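PDB 4Z0C: toll-like receptor 13 from Mus musculus, which recognises and binds bacterial 23S rRNA and signals through MYD88 and TRAF6 to activate NF-kappa-B and the inflammatory response. Local coordinates for residues L330-N344 with L354-P368. Numbering follows the deposited sequence.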
# COMPACT_ATOMS: atom_id res chain seq x y z
N LEU A 330 9.86 42.67 10.06
CA LEU A 330 9.27 41.33 9.92
C LEU A 330 10.10 40.18 10.48
O LEU A 330 11.26 40.00 10.10
CB LEU A 330 8.91 41.03 8.47
CG LEU A 330 7.58 41.57 7.98
CD1 LEU A 330 7.42 41.29 6.49
CD2 LEU A 330 6.44 40.94 8.77
N GLN A 331 9.47 39.39 11.35
CA GLN A 331 10.10 38.16 11.82
C GLN A 331 9.54 36.94 11.09
O GLN A 331 10.28 36.04 10.72
CB GLN A 331 9.92 38.00 13.33
CG GLN A 331 10.58 39.11 14.11
CD GLN A 331 10.35 39.01 15.62
OE1 GLN A 331 9.44 38.33 16.09
NE2 GLN A 331 11.16 39.74 16.37
N LYS A 332 8.22 36.93 10.87
CA LYS A 332 7.52 35.80 10.32
C LYS A 332 6.64 36.31 9.21
O LYS A 332 5.91 37.28 9.42
CB LYS A 332 6.65 35.10 11.37
CG LYS A 332 6.05 33.76 10.91
CD LYS A 332 4.99 33.19 11.86
CE LYS A 332 5.58 32.67 13.15
NZ LYS A 332 5.64 31.17 13.18
N LEU A 333 6.71 35.66 8.04
CA LEU A 333 5.92 36.03 6.87
C LEU A 333 5.25 34.82 6.22
O LEU A 333 5.93 33.89 5.80
CB LEU A 333 6.81 36.75 5.85
CG LEU A 333 6.20 37.11 4.49
CD1 LEU A 333 4.95 37.98 4.65
CD2 LEU A 333 7.23 37.82 3.62
N ASN A 334 3.92 34.84 6.11
CA ASN A 334 3.19 33.78 5.43
C ASN A 334 2.62 34.24 4.09
O ASN A 334 1.89 35.24 4.01
CB ASN A 334 2.05 33.23 6.28
CG ASN A 334 2.53 32.54 7.57
OD1 ASN A 334 3.72 32.30 7.77
ND2 ASN A 334 1.58 32.21 8.44
N LEU A 335 2.96 33.49 3.04
CA LEU A 335 2.51 33.75 1.67
C LEU A 335 1.98 32.46 1.04
O LEU A 335 2.02 32.27 -0.17
CB LEU A 335 3.67 34.30 0.85
CG LEU A 335 3.99 35.76 1.08
CD1 LEU A 335 5.35 36.15 0.51
CD2 LEU A 335 2.90 36.60 0.48
N ASN A 336 1.47 31.58 1.89
CA ASN A 336 0.87 30.32 1.46
C ASN A 336 -0.51 30.45 0.75
O ASN A 336 -1.26 31.38 1.01
CB ASN A 336 0.77 29.37 2.66
CG ASN A 336 -0.12 29.91 3.77
OD1 ASN A 336 0.11 31.00 4.30
ND2 ASN A 336 -1.15 29.14 4.10
N LYS A 337 -0.81 29.52 -0.15
CA LYS A 337 -2.10 29.45 -0.86
C LYS A 337 -2.42 30.69 -1.70
O LYS A 337 -3.59 30.99 -1.92
CB LYS A 337 -3.29 29.18 0.08
CG LYS A 337 -3.31 27.85 0.83
CD LYS A 337 -4.74 27.60 1.33
CE LYS A 337 -4.86 26.60 2.49
NZ LYS A 337 -3.59 25.92 2.85
N CYS A 338 -1.40 31.40 -2.15
CA CYS A 338 -1.60 32.44 -3.16
C CYS A 338 -1.48 31.79 -4.55
O CYS A 338 -1.76 30.61 -4.70
CB CYS A 338 -0.57 33.54 -2.99
SG CYS A 338 -0.64 34.36 -1.37
N GLN A 339 -1.06 32.56 -5.55
CA GLN A 339 -0.84 31.99 -6.89
C GLN A 339 0.58 32.26 -7.36
O GLN A 339 0.83 32.44 -8.53
CB GLN A 339 -1.84 32.59 -7.88
CG GLN A 339 -3.30 32.33 -7.54
CD GLN A 339 -3.67 30.88 -7.75
OE1 GLN A 339 -3.33 30.29 -8.77
NE2 GLN A 339 -4.36 30.29 -6.79
N LEU A 340 1.52 32.30 -6.42
CA LEU A 340 2.88 32.69 -6.74
C LEU A 340 3.57 31.66 -7.61
O LEU A 340 3.54 30.46 -7.30
CB LEU A 340 3.67 32.88 -5.45
CG LEU A 340 3.23 34.07 -4.58
CD1 LEU A 340 3.80 33.95 -3.17
CD2 LEU A 340 3.66 35.39 -5.25
N SER A 341 4.18 32.11 -8.70
CA SER A 341 5.03 31.23 -9.48
C SER A 341 6.43 31.81 -9.61
O SER A 341 7.35 31.12 -10.02
CB SER A 341 4.41 30.90 -10.84
OG SER A 341 4.34 32.04 -11.68
N PHE A 342 6.60 33.06 -9.24
CA PHE A 342 7.94 33.63 -9.32
C PHE A 342 8.23 34.51 -8.14
O PHE A 342 7.40 35.33 -7.73
CB PHE A 342 8.14 34.42 -10.63
CG PHE A 342 9.57 34.86 -10.84
CD1 PHE A 342 10.54 33.96 -11.25
CD2 PHE A 342 9.94 36.18 -10.61
CE1 PHE A 342 11.85 34.37 -11.44
CE2 PHE A 342 11.25 36.60 -10.80
CZ PHE A 342 12.20 35.70 -11.21
N ILE A 343 9.42 34.34 -7.57
CA ILE A 343 9.84 35.16 -6.44
C ILE A 343 11.35 35.27 -6.52
O ILE A 343 12.02 34.33 -6.95
CB ILE A 343 9.36 34.54 -5.10
CG1 ILE A 343 9.37 35.55 -3.96
CG2 ILE A 343 10.15 33.27 -4.75
CD1 ILE A 343 8.31 35.25 -2.95
N ASN A 344 11.91 36.42 -6.15
CA ASN A 344 13.36 36.57 -6.23
C ASN A 344 14.00 37.47 -5.17
O ASN A 344 13.41 37.81 -4.17
CB ASN A 344 13.77 37.00 -7.64
CG ASN A 344 13.44 38.45 -7.94
OD1 ASN A 344 12.93 39.19 -7.08
ND2 ASN A 344 13.73 38.88 -9.16
N LEU A 354 13.87 38.37 9.38
CA LEU A 354 12.93 37.28 9.09
C LEU A 354 13.45 35.91 9.57
O LEU A 354 14.53 35.48 9.16
CB LEU A 354 12.62 37.23 7.59
CG LEU A 354 11.39 36.43 7.17
CD1 LEU A 354 10.12 37.16 7.54
CD2 LEU A 354 11.40 36.10 5.67
N THR A 355 12.70 35.22 10.43
CA THR A 355 13.15 33.90 10.90
C THR A 355 12.24 32.76 10.43
O THR A 355 12.64 31.61 10.43
CB THR A 355 13.28 33.82 12.46
OG1 THR A 355 12.02 34.14 13.06
CG2 THR A 355 14.35 34.77 12.97
N SER A 356 11.03 33.11 10.01
CA SER A 356 10.07 32.12 9.56
C SER A 356 9.37 32.61 8.29
O SER A 356 8.91 33.75 8.23
CB SER A 356 9.05 31.85 10.66
OG SER A 356 8.02 31.00 10.19
N LEU A 357 9.28 31.73 7.29
CA LEU A 357 8.69 32.05 6.00
C LEU A 357 7.89 30.86 5.46
O LEU A 357 8.41 29.76 5.36
CB LEU A 357 9.78 32.43 5.00
CG LEU A 357 9.29 32.68 3.56
CD1 LEU A 357 8.42 33.93 3.52
CD2 LEU A 357 10.46 32.81 2.57
N ASP A 358 6.64 31.09 5.10
CA ASP A 358 5.79 30.03 4.59
C ASP A 358 5.37 30.31 3.15
O ASP A 358 4.61 31.24 2.88
CB ASP A 358 4.56 29.86 5.49
CG ASP A 358 3.68 28.68 5.07
OD1 ASP A 358 4.10 27.91 4.20
OD2 ASP A 358 2.59 28.49 5.65
N LEU A 359 5.90 29.51 2.23
CA LEU A 359 5.59 29.65 0.80
C LEU A 359 4.80 28.43 0.29
O LEU A 359 4.67 28.21 -0.91
CB LEU A 359 6.88 29.80 0.01
CG LEU A 359 7.56 31.16 0.15
CD1 LEU A 359 8.90 31.16 -0.58
CD2 LEU A 359 6.64 32.27 -0.35
N SER A 360 4.25 27.67 1.21
CA SER A 360 3.63 26.40 0.87
C SER A 360 2.35 26.58 0.06
O SER A 360 1.67 27.58 0.22
CB SER A 360 3.33 25.62 2.15
OG SER A 360 2.32 26.27 2.91
N HIS A 361 2.06 25.61 -0.82
CA HIS A 361 0.78 25.55 -1.54
C HIS A 361 0.62 26.68 -2.59
O HIS A 361 -0.47 27.25 -2.76
CB HIS A 361 -0.38 25.56 -0.53
CG HIS A 361 -1.57 24.77 -0.97
ND1 HIS A 361 -2.47 24.24 -0.07
CD2 HIS A 361 -2.01 24.43 -2.20
CE1 HIS A 361 -3.43 23.61 -0.73
NE2 HIS A 361 -3.17 23.71 -2.03
N ASN A 362 1.70 26.98 -3.29
CA ASN A 362 1.65 27.91 -4.41
C ASN A 362 1.85 27.19 -5.76
O ASN A 362 1.42 26.04 -5.93
CB ASN A 362 2.65 29.06 -4.21
CG ASN A 362 2.12 30.11 -3.22
OD1 ASN A 362 1.17 30.83 -3.53
ND2 ASN A 362 2.74 30.21 -2.04
N LYS A 363 2.46 27.87 -6.72
CA LYS A 363 2.64 27.32 -8.05
C LYS A 363 4.11 27.39 -8.42
O LYS A 363 4.46 27.57 -9.58
CB LYS A 363 1.84 28.13 -9.09
CG LYS A 363 0.34 28.32 -8.81
CD LYS A 363 -0.36 26.99 -8.76
CE LYS A 363 -1.86 27.15 -8.59
NZ LYS A 363 -2.40 25.97 -7.84
N PHE A 364 4.99 27.28 -7.43
CA PHE A 364 6.42 27.32 -7.71
C PHE A 364 6.87 26.01 -8.35
O PHE A 364 6.71 24.91 -7.79
CB PHE A 364 7.22 27.57 -6.42
CG PHE A 364 7.09 28.97 -5.85
CD1 PHE A 364 7.61 30.07 -6.53
CD2 PHE A 364 6.48 29.18 -4.62
CE1 PHE A 364 7.52 31.34 -5.99
CE2 PHE A 364 6.37 30.46 -4.08
CZ PHE A 364 6.90 31.54 -4.76
N LYS A 365 7.42 26.14 -9.55
CA LYS A 365 8.09 25.02 -10.20
C LYS A 365 9.58 25.13 -9.89
O LYS A 365 10.29 24.14 -9.80
CB LYS A 365 7.86 25.06 -11.70
CG LYS A 365 6.45 24.65 -12.10
CD LYS A 365 6.33 24.55 -13.63
CE LYS A 365 4.87 24.49 -14.03
NZ LYS A 365 4.73 24.40 -15.49
N SER A 366 10.02 26.36 -9.68
CA SER A 366 11.41 26.61 -9.33
C SER A 366 11.58 27.96 -8.64
O SER A 366 10.61 28.67 -8.40
CB SER A 366 12.29 26.55 -10.58
OG SER A 366 13.66 26.48 -10.21
N PHE A 367 12.83 28.28 -8.33
CA PHE A 367 13.22 29.55 -7.76
C PHE A 367 14.54 29.91 -8.40
O PHE A 367 15.37 29.04 -8.63
CB PHE A 367 13.43 29.44 -6.25
CG PHE A 367 12.21 29.00 -5.51
CD1 PHE A 367 11.26 29.92 -5.12
CD2 PHE A 367 12.01 27.66 -5.21
CE1 PHE A 367 10.13 29.52 -4.45
CE2 PHE A 367 10.88 27.26 -4.53
CZ PHE A 367 9.94 28.20 -4.14
N PRO A 368 14.73 31.20 -8.70
CA PRO A 368 15.98 31.64 -9.32
C PRO A 368 17.13 31.66 -8.33
O PRO A 368 16.92 31.63 -7.11
CB PRO A 368 15.65 33.06 -9.79
CG PRO A 368 14.54 33.50 -8.92
CD PRO A 368 13.73 32.28 -8.60
O HOH W 1 7.23 28.86 12.38
O HOH W 2 7.98 28.59 -11.11
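The F364 ring has L340 O over the centre of one face and F367 CE1 over the centre of the other. I343 N lies in its plane at the edge. I343 CG2 sits 3.5 Å from F364 CE1, obliquely, and meets F367 at the ring edge. L340 CB touches F364 CZ at 3.6 Å. Two acceptors close to the amide plane of N362 fix its rotation. N362 ND2 donates to L335 O across the contact, nearly straight at 174°, and to L359 O in its own segment. With CG anti to the carbonyl carbon (chi1 -78°), the N362 amide reaches the turn at 335-340. There N362 OD1 accepts from L340 N at 3.3 Å, the donor lying above the carbonyl plane. This is the asparagine ladder of a leucine-rich repeat solenoid, here joining LRR 13 to LRR 14 in the receptor ectodomain; N386 continues it, bonding L359 O. Strands 332-334 and 356-358 run parallel, with L333 N to S356 O at 2.9 Å and D358 N to L333 O at 3.0 Å. L333 and L357 lie side by side in the core, as do L335 and L359. On the other strand face, one water bridges K332 NZ and S356 OG. D358 OD1 accepts from S360 N, an Asx turn, and also from S360 OG.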